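Local atomic coordinates of alpha-1,2-mannosidase (Bacteroides thetaiotaomicron, PDB entry 2WW2), a protein that hydrolyses alpha-mannosides with inversion at the anomeric carbon, as a member of the calcium-dependent glycoside hydrolase family 92 from a human gut symbiont. Residues A126-G130 with E300-F304; Y77-I82 with F180-M186; Y312-D317 with N359-S364; Y270-V274 with L345-V349. One frame throughout, in Å; residues are numbered along the deposited sequence.

Contact 1. Residues A126-G130 with E300-F304; sequences ATSRG and EFYEF
S128, which follows T127 in a loop closed by an ST motif (T127 OG1 accepts from G130 N at 2.8 Å), meets E300 through a water: its OG donates to the water, which in turn donates to E300 OE1. R129 carries most of the contact. Its chain is extended from CG to NE and ends side-on against one backbone oxygen: R129 NE lies 3.0 Å from Y302 O, in the carbonyl plane and on a lone pair, while R129 NH2, 2.9 Å from Y302 O, comes from above that plane. Two donors on one acceptor fix the rotation of the guanidinium. R129 NH2 also approaches F304 CE2 at 3.8 Å, the guanidinium and phenyl planes 77° apart. A second water links R129 NH2 to E300 OE1, a pair whose direct separation of 4.1 Å brings opposite charges near each other without a salt bridge. R129 NH1 turns instead to E250 in a salt bridge, and T127 OG1 is hydrogen-bonded to the same glutamate. The contact thus ties the loop between strands 121-126 and 130-136, in the N-terminal domain, to strand 299-304 of the catalytic domain, with helix 240-250 packed against both.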
loop_
_atom_site.group_PDB
_atom_site.type_symbol
_atom_site.label_atom_id
_atom_site.label_comp_id
_atom_site.label_asym_id
_atom_site.label_seq_id
_atom_site.Cartn_x
_atom_site.Cartn_y
_atom_site.Cartn_z
ATOM N N ALA A 126 36.153 23.787 16.411
ATOM C CA ALA A 126 36.857 23.970 15.148
ATOM C C ALA A 126 36.977 25.438 14.749
ATOM O O ALA A 126 36.128 26.259 15.097
ATOM C CB ALA A 126 36.139 23.183 14.045
ATOM N N THR A 127 38.018 25.758 13.995
ATOM C CA THR A 127 38.081 27.015 13.280
ATOM C C THR A 127 37.811 26.602 11.827
ATOM O O THR A 127 37.420 25.463 11.594
ATOM C CB THR A 127 39.485 27.661 13.408
ATOM O OG1 THR A 127 40.480 26.770 12.888
ATOM C CG2 THR A 127 39.814 27.978 14.892
ATOM N N SER A 128 38.030 27.494 10.859
ATOM C CA SER A 128 37.831 27.144 9.443
ATOM C C SER A 128 38.696 25.950 9.034
ATOM O O SER A 128 38.242 25.058 8.317
ATOM C CB SER A 128 38.195 28.334 8.542
ATOM O OG SER A 128 37.265 29.401 8.722
ATOM N N ARG A 129 39.950 25.955 9.477
ATOM C CA ARG A 129 40.921 24.969 9.011
ATOM C C ARG A 129 41.595 24.181 10.138
ATOM O O ARG A 129 42.310 23.232 9.880
ATOM C CB ARG A 129 41.956 25.670 8.116
ATOM C CG ARG A 129 41.291 26.333 6.908
ATOM C CD ARG A 129 42.287 27.171 6.045
ATOM N NE ARG A 129 41.521 27.931 5.069
ATOM C CZ ARG A 129 40.887 29.060 5.349
ATOM N NH1 ARG A 129 40.935 29.567 6.579
ATOM N NH2 ARG A 129 40.202 29.683 4.399
ATOM N N GLY A 130 41.319 24.527 11.391
ATOM C CA GLY A 130 41.955 23.797 12.482
ATOM C C GLY A 130 40.969 23.403 13.564
ATOM O O GLY A 130 39.759 23.633 13.421
ATOM N N GLU A 300 34.480 26.140 1.664
ATOM C CA GLU A 300 35.621 26.908 1.150
ATOM C C GLU A 300 36.771 25.914 0.981
ATOM O O GLU A 300 36.986 25.068 1.843
ATOM C CB GLU A 300 36.013 28.008 2.147
ATOM C CG GLU A 300 34.870 28.999 2.421
ATOM C CD GLU A 300 35.063 29.851 3.673
ATOM O OE1 GLU A 300 36.072 29.674 4.398
ATOM O OE2 GLU A 300 34.170 30.685 3.940
ATOM N N PHE A 301 37.488 26.001 -0.138
ATOM C CA PHE A 301 38.624 25.118 -0.385
ATOM C C PHE A 301 39.904 25.945 -0.603
ATOM O O PHE A 301 40.917 25.455 -1.130
ATOM C CB PHE A 301 38.324 24.239 -1.601
ATOM C CG PHE A 301 39.057 22.929 -1.595
ATOM C CD1 PHE A 301 38.713 21.935 -0.689
ATOM C CD2 PHE A 301 40.076 22.679 -2.510
ATOM C CE1 PHE A 301 39.397 20.707 -0.684
ATOM C CE2 PHE A 301 40.741 21.450 -2.519
ATOM C CZ PHE A 301 40.398 20.469 -1.585
ATOM N N TYR A 302 39.845 27.210 -0.196
ATOM C CA TYR A 302 40.988 28.101 -0.297
ATOM C C TYR A 302 41.567 28.384 1.086
ATOM O O TYR A 302 40.937 28.093 2.139
ATOM C CB TYR A 302 40.610 29.416 -0.996
ATOM C CG TYR A 302 39.443 30.162 -0.369
ATOM C CD1 TYR A 302 39.651 31.145 0.599
ATOM C CD2 TYR A 302 38.140 29.881 -0.749
ATOM C CE1 TYR A 302 38.584 31.823 1.174
ATOM C CE2 TYR A 302 37.064 30.556 -0.182
ATOM C CZ TYR A 302 37.295 31.521 0.768
ATOM O OH TYR A 302 36.225 32.181 1.308
ATOM N N GLU A 303 42.752 28.967 1.067
ATOM C CA GLU A 303 43.554 29.178 2.249
ATOM C C GLU A 303 44.223 30.541 2.085
ATOM O O GLU A 303 44.227 31.113 0.992
ATOM C CB GLU A 303 44.593 28.040 2.359
ATOM C CG GLU A 303 43.948 26.649 2.131
ATOM C CD GLU A 303 44.882 25.470 2.395
ATOM O OE1 GLU A 303 45.694 25.534 3.334
ATOM O OE2 GLU A 303 44.769 24.460 1.673
ATOM N N PHE A 304 44.765 31.080 3.165
ATOM C CA PHE A 304 45.431 32.368 3.064
ATOM C C PHE A 304 46.916 32.196 3.270
ATOM O O PHE A 304 47.353 31.745 4.325
ATOM C CB PHE A 304 44.838 33.363 4.055
ATOM C CG PHE A 304 43.406 33.703 3.763
ATOM C CD1 PHE A 304 43.095 34.639 2.785
ATOM C CD2 PHE A 304 42.375 33.086 4.455
ATOM C CE1 PHE A 304 41.779 34.959 2.506
ATOM C CE2 PHE A 304 41.052 33.389 4.180
ATOM C CZ PHE A 304 40.758 34.337 3.191
HETATM O O HOH W 1 35.109 29.327 7.027
HETATM O O HOH W 2 37.932 31.604 4.918
#

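Contact 2. Residues Y77-I82 with F180-M186; sequences YGTFSI and FANYFMM
F80 and F184 lie face to face, their ring centroids 4.2 Å apart and the planes only 20° from parallel, an offset stack. The slide between the rings leaves the rim of F80 over the start of the F184 side chain, and F80 CE2 comes to 3.4 Å from F184 CB. Both residues have CG set between the backbone N and the carbonyl carbon, which turns both rings into the space between the strands. M186 runs past F80 in the opposite direction; its chain bends at chi3 (80°), bringing M186 CE to 3.8 Å from F80 CE1. The same methyl meets I82 end to end, with I82 CD1 4.0 Å from M186 CE.

Toward the other end the packing changes character. Y77 and F180 cross at about a right angle, F180 CZ arriving at the edge of the tyrosine ring, 3.8 Å from Y77 CD1. G78 has no side chain, and G78 CA comes within 3.7 Å of N182 CB, while its N sits at the edge of the F180 ring. The amide of N182 comes to the edge of F80, and its OD1 is hydrogen-bonded to S235.

The strand segments 80-82 and 182-186 run nearly parallel, at 15°, but with axes 10.0 Å apart they face each other across a layer of side chains, as in the beta-sandwich expected of the galactose-mutarotase clan. They belong to strands 80-86 and 182-188. Strand 229-236 flanks this layer, touching F80, I82, F184 and M186, and strand 143-148 also touches I82 and M186.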
loop_
_atom_site.group_PDB
_atom_site.type_symbol
_atom_site.label_atom_id
_atom_site.label_comp_id
_atom_site.label_asym_id
_atom_site.label_seq_id
_atom_site.Cartn_x
_atom_site.Cartn_y
_atom_site.Cartn_z
ATOM N N TYR A 77 37.455 12.291 1.949
ATOM C CA TYR A 77 38.818 12.439 1.421
ATOM C C TYR A 77 39.573 13.367 2.390
ATOM O O TYR A 77 38.937 14.105 3.171
ATOM C CB TYR A 77 38.804 13.022 -0.005
ATOM C CG TYR A 77 38.274 14.439 -0.036
ATOM C CD1 TYR A 77 39.137 15.529 0.105
ATOM C CD2 TYR A 77 36.907 14.683 -0.150
ATOM C CE1 TYR A 77 38.648 16.843 0.135
ATOM C CE2 TYR A 77 36.403 15.993 -0.134
ATOM C CZ TYR A 77 37.284 17.060 0.018
ATOM O OH TYR A 77 36.802 18.339 0.044
ATOM N N GLY A 78 40.902 13.314 2.353
ATOM C CA GLY A 78 41.772 14.190 3.148
ATOM C C GLY A 78 41.424 14.087 4.615
ATOM O O GLY A 78 41.312 15.102 5.282
ATOM N N THR A 79 41.250 12.864 5.110
ATOM C CA THR A 79 40.734 12.645 6.473
ATOM C C THR A 79 41.754 11.929 7.362
ATOM O O THR A 79 42.481 11.038 6.901
ATOM C CB THR A 79 39.352 11.881 6.446
ATOM O OG1 THR A 79 38.816 11.766 7.767
ATOM C CG2 THR A 79 39.469 10.482 5.828
ATOM N N PHE A 80 41.823 12.349 8.630
ATOM C CA PHE A 80 42.618 11.662 9.638
ATOM C C PHE A 80 41.843 11.753 10.945
ATOM O O PHE A 80 40.817 12.455 11.003
ATOM C CB PHE A 80 44.042 12.255 9.744
ATOM C CG PHE A 80 44.114 13.618 10.371
ATOM C CD1 PHE A 80 44.356 13.756 11.733
ATOM C CD2 PHE A 80 44.000 14.772 9.598
ATOM C CE1 PHE A 80 44.439 15.018 12.325
ATOM C CE2 PHE A 80 44.087 16.042 10.203
ATOM C CZ PHE A 80 44.296 16.157 11.562
ATOM N N SER A 81 42.251 11.018 11.978
ATOM C CA SER A 81 41.508 11.118 13.243
ATOM C C SER A 81 42.449 11.207 14.421
ATOM O O SER A 81 43.620 10.838 14.335
ATOM C CB SER A 81 40.537 9.943 13.456
ATOM O OG SER A 81 41.243 8.730 13.694
ATOM N N ILE A 82 41.903 11.671 15.536
ATOM C CA ILE A 82 42.638 11.769 16.777
ATOM C C ILE A 82 41.744 11.083 17.820
ATOM O O ILE A 82 40.539 11.293 17.817
ATOM C CB ILE A 82 42.816 13.254 17.162
ATOM C CG1 ILE A 82 43.837 13.937 16.243
ATOM C CG2 ILE A 82 43.231 13.396 18.613
ATOM C CD1 ILE A 82 43.796 15.466 16.337
ATOM N N PHE A 180 47.455 14.446 -4.950
ATOM C CA PHE A 180 46.589 14.804 -3.822
ATOM C C PHE A 180 47.126 14.367 -2.448
ATOM O O PHE A 180 47.609 13.240 -2.289
ATOM C CB PHE A 180 45.193 14.217 -4.035
ATOM C CG PHE A 180 44.322 14.309 -2.827
ATOM C CD1 PHE A 180 43.659 15.497 -2.529
ATOM C CD2 PHE A 180 44.195 13.231 -1.976
ATOM C CE1 PHE A 180 42.858 15.606 -1.383
ATOM C CE2 PHE A 180 43.374 13.317 -0.829
ATOM C CZ PHE A 180 42.720 14.514 -0.531
ATOM N N ALA A 181 46.998 15.259 -1.459
ATOM C CA ALA A 181 47.242 14.941 -0.042
ATOM C C ALA A 181 46.673 16.034 0.832
ATOM O O ALA A 181 46.598 17.191 0.407
ATOM C CB ALA A 181 48.733 14.815 0.255
ATOM N N ASN A 182 46.291 15.661 2.059
ATOM C CA ASN A 182 46.036 16.632 3.096
ATOM C C ASN A 182 47.206 16.574 4.097
ATOM O O ASN A 182 47.535 15.502 4.617
ATOM C CB ASN A 182 44.664 16.373 3.759
ATOM C CG ASN A 182 44.349 17.367 4.852
ATOM O OD1 ASN A 182 43.857 18.489 4.600
ATOM N ND2 ASN A 182 44.611 16.965 6.078
ATOM N N TYR A 183 47.867 17.715 4.299
ATOM C CA TYR A 183 49.058 17.788 5.152
ATOM C C TYR A 183 48.614 18.324 6.494
ATOM O O TYR A 183 48.048 19.417 6.565
ATOM C CB TYR A 183 50.081 18.732 4.517
ATOM C CG TYR A 183 50.440 18.334 3.103
ATOM C CD1 TYR A 183 51.382 17.338 2.860
ATOM C CD2 TYR A 183 49.805 18.914 2.008
ATOM C CE1 TYR A 183 51.716 16.953 1.550
ATOM C CE2 TYR A 183 50.132 18.536 0.692
ATOM C CZ TYR A 183 51.082 17.557 0.484
ATOM O OH TYR A 183 51.395 17.167 -0.792
ATOM N N PHE A 184 48.840 17.564 7.561
ATOM C CA PHE A 184 48.332 17.982 8.864
ATOM C C PHE A 184 49.448 18.148 9.897
ATOM O O PHE A 184 50.558 17.629 9.732
ATOM C CB PHE A 184 47.244 17.022 9.365
ATOM C CG PHE A 184 47.724 15.602 9.584
ATOM C CD1 PHE A 184 48.356 15.239 10.775
ATOM C CD2 PHE A 184 47.518 14.628 8.618
ATOM C CE1 PHE A 184 48.787 13.923 10.982
ATOM C CE2 PHE A 184 47.950 13.307 8.807
ATOM C CZ PHE A 184 48.583 12.950 9.987
ATOM N N MET A 185 49.160 18.917 10.946
ATOM C CA MET A 185 50.094 19.036 12.059
ATOM C C MET A 185 49.319 19.268 13.329
ATOM O O MET A 185 48.207 19.826 13.314
ATOM C CB MET A 185 51.134 20.154 11.859
ATOM C CG MET A 185 50.616 21.574 11.967
ATOM S SD MET A 185 51.931 22.817 12.219
ATOM C CE MET A 185 52.350 22.626 13.941
ATOM N N MET A 186 49.910 18.837 14.431
ATOM C CA MET A 186 49.276 19.030 15.719
ATOM C C MET A 186 50.310 19.204 16.819
ATOM O O MET A 186 51.464 18.785 16.694
ATOM C CB MET A 186 48.339 17.869 16.032
ATOM C CG MET A 186 49.025 16.563 16.239
ATOM S SD MET A 186 47.834 15.220 16.420
ATOM C CE MET A 186 47.436 14.950 14.698
#

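Contact 3. Residues Y312-D317 with N359-S364; sequences YYSPYD and NAYNES
A very short hydrogen bond, 2.5 Å from Y312 OH to E363 OE2, stands out here. The hydroxyl donates, and the tyrosine and glutamate come from opposite directions, with ring and carboxylate planes 35° apart. The other carboxylate oxygen is taken by a serine: S314 OG donates to E363 OE1 at 2.6 Å, from 43° above the carboxylate plane. With one hydroxyl on each oxygen the group is pinned in rotation, and a bend at chi2 (149°) turns it toward this pair. Two such donors would be expected to stabilise the charged form of the glutamate, although D317 OD1 sits 4.6 Å from E363 OE1 and could offset some of that effect.

The serine works in both directions. While donating to E363, S314 OG accepts from Y316 N and D317 N, forming an ST turn and an ST motif that curl the chain as it leaves strand 310-313. That tight turn docks on the last turns of helix 347-364, and its organising residue, S314, is the one that bonds to E363.

Y316 makes the apolar half of the contact. The A360 methyl sits over one face of its ring, off centre toward the rim, in a CH-pi contact with A360 CB 3.7 Å from the Y316 ring centroid; H375 meets this ring edge-to-face. Y316 CB also rests 3.9 Å from S364 CB. D317 OD2 lies against the aliphatic part of the glutamate, 3.4 Å from E363 CG, while D317 OD1 accepts from N319 N. A water donates to both Y316 O and E363 O, bridging turn and helix backbone.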
loop_
_atom_site.group_PDB
_atom_site.type_symbol
_atom_site.label_atom_id
_atom_site.label_comp_id
_atom_site.label_asym_id
_atom_site.label_seq_id
_atom_site.Cartn_x
_atom_site.Cartn_y
_atom_site.Cartn_z
ATOM N N TYR A 312 44.507 28.395 -3.438
ATOM C CA TYR A 312 43.953 27.065 -3.275
ATOM C C TYR A 312 44.703 26.042 -4.089
ATOM O O TYR A 312 45.229 26.330 -5.175
ATOM C CB TYR A 312 42.449 27.036 -3.626
ATOM C CG TYR A 312 42.130 27.412 -5.071
ATOM C CD1 TYR A 312 42.049 26.432 -6.059
ATOM C CD2 TYR A 312 41.910 28.737 -5.441
ATOM C CE1 TYR A 312 41.767 26.767 -7.385
ATOM C CE2 TYR A 312 41.628 29.092 -6.782
ATOM C CZ TYR A 312 41.555 28.092 -7.743
ATOM O OH TYR A 312 41.276 28.398 -9.065
ATOM N N TYR A 313 44.760 24.839 -3.532
ATOM C CA TYR A 313 45.103 23.645 -4.278
ATOM C C TYR A 313 43.906 23.316 -5.159
ATOM O O TYR A 313 42.792 23.158 -4.658
ATOM C CB TYR A 313 45.334 22.477 -3.311
ATOM C CG TYR A 313 45.467 21.119 -4.003
ATOM C CD1 TYR A 313 46.649 20.758 -4.638
ATOM C CD2 TYR A 313 44.421 20.194 -3.985
ATOM C CE1 TYR A 313 46.794 19.508 -5.250
ATOM C CE2 TYR A 313 44.550 18.942 -4.605
ATOM C CZ TYR A 313 45.734 18.609 -5.238
ATOM O OH TYR A 313 45.874 17.371 -5.838
ATOM N N SER A 314 44.113 23.208 -6.467
ATOM C CA SER A 314 42.999 22.859 -7.332
ATOM C C SER A 314 42.744 21.359 -7.340
ATOM O O SER A 314 43.639 20.583 -7.710
ATOM C CB SER A 314 43.281 23.303 -8.771
ATOM O OG SER A 314 42.258 22.805 -9.615
ATOM N N PRO A 315 41.515 20.935 -6.967
ATOM C CA PRO A 315 41.266 19.506 -7.064
ATOM C C PRO A 315 40.922 19.126 -8.494
ATOM O O PRO A 315 40.577 17.969 -8.735
ATOM C CB PRO A 315 40.056 19.283 -6.138
ATOM C CG PRO A 315 39.288 20.581 -6.225
ATOM C CD PRO A 315 40.347 21.676 -6.448
ATOM N N TYR A 316 41.010 20.086 -9.425
ATOM C CA TYR A 316 40.786 19.813 -10.846
ATOM C C TYR A 316 42.075 19.635 -11.646
ATOM O O TYR A 316 42.125 18.787 -12.542
ATOM C CB TYR A 316 39.877 20.874 -11.500
ATOM C CG TYR A 316 38.506 20.902 -10.839
ATOM C CD1 TYR A 316 37.525 19.984 -11.200
ATOM C CD2 TYR A 316 38.225 21.800 -9.811
ATOM C CE1 TYR A 316 36.298 19.972 -10.572
ATOM C CE2 TYR A 316 36.996 21.802 -9.191
ATOM C CZ TYR A 316 36.039 20.885 -9.580
ATOM O OH TYR A 316 34.817 20.859 -8.970
ATOM N N ASP A 317 43.114 20.406 -11.333
ATOM C CA ASP A 317 44.375 20.273 -12.073
ATOM C C ASP A 317 45.590 20.037 -11.167
ATOM O O ASP A 317 46.702 19.860 -11.653
ATOM C CB ASP A 317 44.600 21.435 -13.063
ATOM C CG ASP A 317 44.934 22.763 -12.388
ATOM O OD1 ASP A 317 45.161 22.833 -11.156
ATOM O OD2 ASP A 317 44.981 23.769 -13.116
ATOM N N ASN A 359 36.409 28.921 -12.340
ATOM C CA ASN A 359 37.764 28.437 -12.127
ATOM C C ASN A 359 37.846 26.932 -12.416
ATOM O O ASN A 359 38.777 26.474 -13.056
ATOM C CB ASN A 359 38.235 28.711 -10.690
ATOM C CG ASN A 359 38.432 30.187 -10.404
ATOM O OD1 ASN A 359 38.570 30.993 -11.323
ATOM N ND2 ASN A 359 38.440 30.550 -9.122
ATOM N N ALA A 360 36.883 26.164 -11.919
ATOM C CA ALA A 360 36.876 24.710 -12.151
ATOM C C ALA A 360 36.788 24.446 -13.642
ATOM O O ALA A 360 37.460 23.541 -14.175
ATOM C CB ALA A 360 35.683 24.051 -11.405
ATOM N N TYR A 361 35.959 25.236 -14.323
ATOM C CA TYR A 361 35.839 25.142 -15.789
ATOM C C TYR A 361 37.181 25.432 -16.469
ATOM O O TYR A 361 37.587 24.709 -17.389
ATOM C CB TYR A 361 34.746 26.092 -16.310
ATOM C CG TYR A 361 34.738 26.289 -17.814
ATOM C CD1 TYR A 361 34.186 25.334 -18.664
ATOM C CD2 TYR A 361 35.274 27.441 -18.382
ATOM C CE1 TYR A 361 34.179 25.528 -20.049
ATOM C CE2 TYR A 361 35.263 27.644 -19.750
ATOM C CZ TYR A 361 34.722 26.685 -20.576
ATOM O OH TYR A 361 34.714 26.910 -21.934
ATOM N N ASN A 362 37.880 26.477 -16.014
ATOM C CA ASN A 362 39.173 26.809 -16.614
ATOM C C ASN A 362 40.188 25.689 -16.361
ATOM O O ASN A 362 40.990 25.356 -17.226
ATOM C CB ASN A 362 39.713 28.149 -16.082
ATOM C CG ASN A 362 38.940 29.341 -16.618
ATOM O OD1 ASN A 362 38.355 29.273 -17.694
ATOM N ND2 ASN A 362 38.945 30.440 -15.876
ATOM N N GLU A 363 40.132 25.108 -15.167
ATOM C CA GLU A 363 41.092 24.088 -14.763
ATOM C C GLU A 363 40.802 22.682 -15.308
ATOM O O GLU A 363 41.703 21.843 -15.341
ATOM C CB GLU A 363 41.206 24.066 -13.228
ATOM C CG GLU A 363 41.941 25.275 -12.702
ATOM C CD GLU A 363 41.485 25.721 -11.323
ATOM O OE1 GLU A 363 41.044 24.878 -10.512
ATOM O OE2 GLU A 363 41.580 26.926 -11.043
ATOM N N SER A 364 39.570 22.414 -15.733
ATOM C CA SER A 364 39.195 21.048 -16.129
ATOM C C SER A 364 38.495 20.917 -17.481
ATOM O O SER A 364 38.376 19.815 -18.013
ATOM C CB SER A 364 38.282 20.419 -15.067
ATOM O OG SER A 364 36.974 20.939 -15.180
HETATM O O HOH W 3 42.954 19.228 -15.526
#

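Contact 4. Residues Y270-V274 with L345-V349; sequences YLGRV and LYPEV
Y270 CA and Y346 CA stand 8.3 Å apart where helix 256-271 gives way to a type I turn, L271 to V274, facing Y346, the first non-helical residue after one helix and at the N-cap position of the next. Y346 OH donates to Y270 O at 2.7 Å; R273 N reaches that oxygen from the opposite face of the carbonyl plane. The tyrosines themselves cross obliquely, Y346 CD1 at the edge of the Y270 ring. R273 is the main link. Extended from CG to NE, it meets E348 end-on in a salt bridge, R273 NH2 2.8 Å from E348 OE2 and R273 NH1 3.2 Å from E348 OE1, the latter on the syn lone pair and nearly straight at 167°. R273 NH1 donates as well to L345 O, 2.9 Å away, in the carbonyl plane and on a lone pair. Y270 CD1 lies over one face of the guanidinium, offset toward its rim. E348 bends at chi2 (-87°) to present its carboxylate, and a water donating to OE2 joins it to Y270 OH. Backbone oxygen and carboxylate together hold the guanidinium in a set orientation, so one arginine fastens the turn both to the end of helix 338-345 and to the first turn of helix 347-364.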
loop_
_atom_site.group_PDB
_atom_site.type_symbol
_atom_site.label_atom_id
_atom_site.label_comp_id
_atom_site.label_asym_id
_atom_site.label_seq_id
_atom_site.Cartn_x
_atom_site.Cartn_y
_atom_site.Cartn_z
ATOM N N TYR A 270 26.273 34.578 11.651
ATOM C CA TYR A 270 25.687 34.099 10.396
ATOM C C TYR A 270 24.234 33.637 10.567
ATOM O O TYR A 270 23.376 33.979 9.744
ATOM C CB TYR A 270 26.561 33.011 9.746
ATOM C CG TYR A 270 27.818 33.594 9.108
ATOM C CD1 TYR A 270 27.761 34.212 7.865
ATOM C CD2 TYR A 270 29.044 33.551 9.764
ATOM C CE1 TYR A 270 28.902 34.771 7.286
ATOM C CE2 TYR A 270 30.181 34.114 9.202
ATOM C CZ TYR A 270 30.100 34.712 7.968
ATOM O OH TYR A 270 31.229 35.243 7.418
ATOM N N LEU A 271 23.938 32.895 11.637
ATOM C CA LEU A 271 22.542 32.495 11.879
ATOM C C LEU A 271 21.682 33.735 12.083
ATOM O O LEU A 271 20.520 33.769 11.672
ATOM C CB LEU A 271 22.391 31.556 13.093
ATOM C CG LEU A 271 23.139 30.211 12.977
ATOM C CD1 LEU A 271 23.159 29.482 14.322
ATOM C CD2 LEU A 271 22.540 29.334 11.865
ATOM N N GLY A 272 22.250 34.741 12.740
ATOM C CA GLY A 272 21.482 35.931 13.126
ATOM C C GLY A 272 21.098 36.836 11.973
ATOM O O GLY A 272 20.362 37.811 12.164
ATOM N N ARG A 273 21.573 36.521 10.769
ATOM C CA ARG A 273 21.122 37.280 9.606
ATOM C C ARG A 273 19.639 37.082 9.313
ATOM O O ARG A 273 19.042 37.891 8.604
ATOM C CB ARG A 273 21.957 36.984 8.364
ATOM C CG ARG A 273 23.406 37.413 8.510
ATOM C CD ARG A 273 24.059 37.500 7.150
ATOM N NE ARG A 273 25.476 37.821 7.258
ATOM C CZ ARG A 273 26.318 37.767 6.238
ATOM N NH1 ARG A 273 25.867 37.392 5.053
ATOM N NH2 ARG A 273 27.606 38.075 6.406
ATOM N N VAL A 274 19.049 36.011 9.840
ATOM C CA VAL A 274 17.599 35.926 9.880
ATOM C C VAL A 274 17.116 35.716 11.315
ATOM O O VAL A 274 17.486 34.746 11.991
ATOM C CB VAL A 274 16.971 34.918 8.848
ATOM C CG1 VAL A 274 17.621 33.558 8.938
ATOM C CG2 VAL A 274 15.430 34.822 9.051
ATOM N N LEU A 345 20.680 36.004 1.540
ATOM C CA LEU A 345 21.171 36.319 2.879
ATOM C C LEU A 345 22.703 36.288 3.037
ATOM O O LEU A 345 23.241 36.903 3.963
ATOM C CB LEU A 345 20.543 35.372 3.888
ATOM C CG LEU A 345 19.079 35.640 4.263
ATOM C CD1 LEU A 345 18.583 34.488 5.093
ATOM C CD2 LEU A 345 18.943 36.928 5.062
ATOM N N TYR A 346 23.384 35.571 2.141
ATOM C CA TYR A 346 24.837 35.405 2.201
ATOM C C TYR A 346 25.479 35.615 0.824
ATOM O O TYR A 346 26.232 34.760 0.345
ATOM C CB TYR A 346 25.181 34.014 2.766
ATOM C CG TYR A 346 24.395 33.686 4.029
ATOM C CD1 TYR A 346 24.849 34.117 5.280
ATOM C CD2 TYR A 346 23.198 32.985 3.970
ATOM C CE1 TYR A 346 24.117 33.850 6.443
ATOM C CE2 TYR A 346 22.458 32.709 5.131
ATOM C CZ TYR A 346 22.945 33.142 6.366
ATOM O OH TYR A 346 22.242 32.879 7.527
ATOM N N PRO A 347 25.197 36.763 0.178
ATOM C CA PRO A 347 25.602 36.896 -1.226
ATOM C C PRO A 347 27.125 36.983 -1.383
ATOM O O PRO A 347 27.635 36.756 -2.478
ATOM C CB PRO A 347 24.918 38.205 -1.674
ATOM C CG PRO A 347 24.751 38.990 -0.422
ATOM C CD PRO A 347 24.444 37.936 0.642
ATOM N N GLU A 348 27.846 37.300 -0.307
ATOM C CA GLU A 348 29.309 37.321 -0.393
ATOM C C GLU A 348 29.793 35.899 -0.659
ATOM O O GLU A 348 30.851 35.693 -1.273
ATOM C CB GLU A 348 29.973 37.915 0.872
ATOM C CG GLU A 348 29.924 37.032 2.111
ATOM C CD GLU A 348 28.649 37.206 2.944
ATOM O OE1 GLU A 348 27.594 37.628 2.417
ATOM O OE2 GLU A 348 28.711 36.925 4.145
ATOM N N VAL A 349 29.013 34.914 -0.208
ATOM C CA VAL A 349 29.362 33.525 -0.499
ATOM C C VAL A 349 29.122 33.198 -1.975
ATOM O O VAL A 349 30.011 32.662 -2.648
ATOM C CB VAL A 349 28.620 32.551 0.418
ATOM C CG1 VAL A 349 29.020 31.093 0.078
ATOM C CG2 VAL A 349 28.971 32.889 1.878
HETATM O O HOH W 4 31.118 36.721 5.291
#

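How the contacts relate
Contact 1 joins the two family domains and touches contacts 2 and 3. Its F301 CE1 lies 3.6 Å from Y77 OH of contact 2, and its F301 O is 3.3 Å from Y312 CB of contact 3, since strands 299-304 and 310-313 are neighbours in one sheet. Contact 2, in the N-terminal domain, also meets contact 3 directly: F180 CA is 3.3 Å from Y313 OH. Contacts 3 and 4 sit near opposite ends of helix 347-364, their centres about 27 Å apart. Contact 4 stands apart from the rest, its nearest atoms about 6 Å from contact 1 and about 15 Å from contact 2. None of the four includes a ligand of the sodium ions in the model.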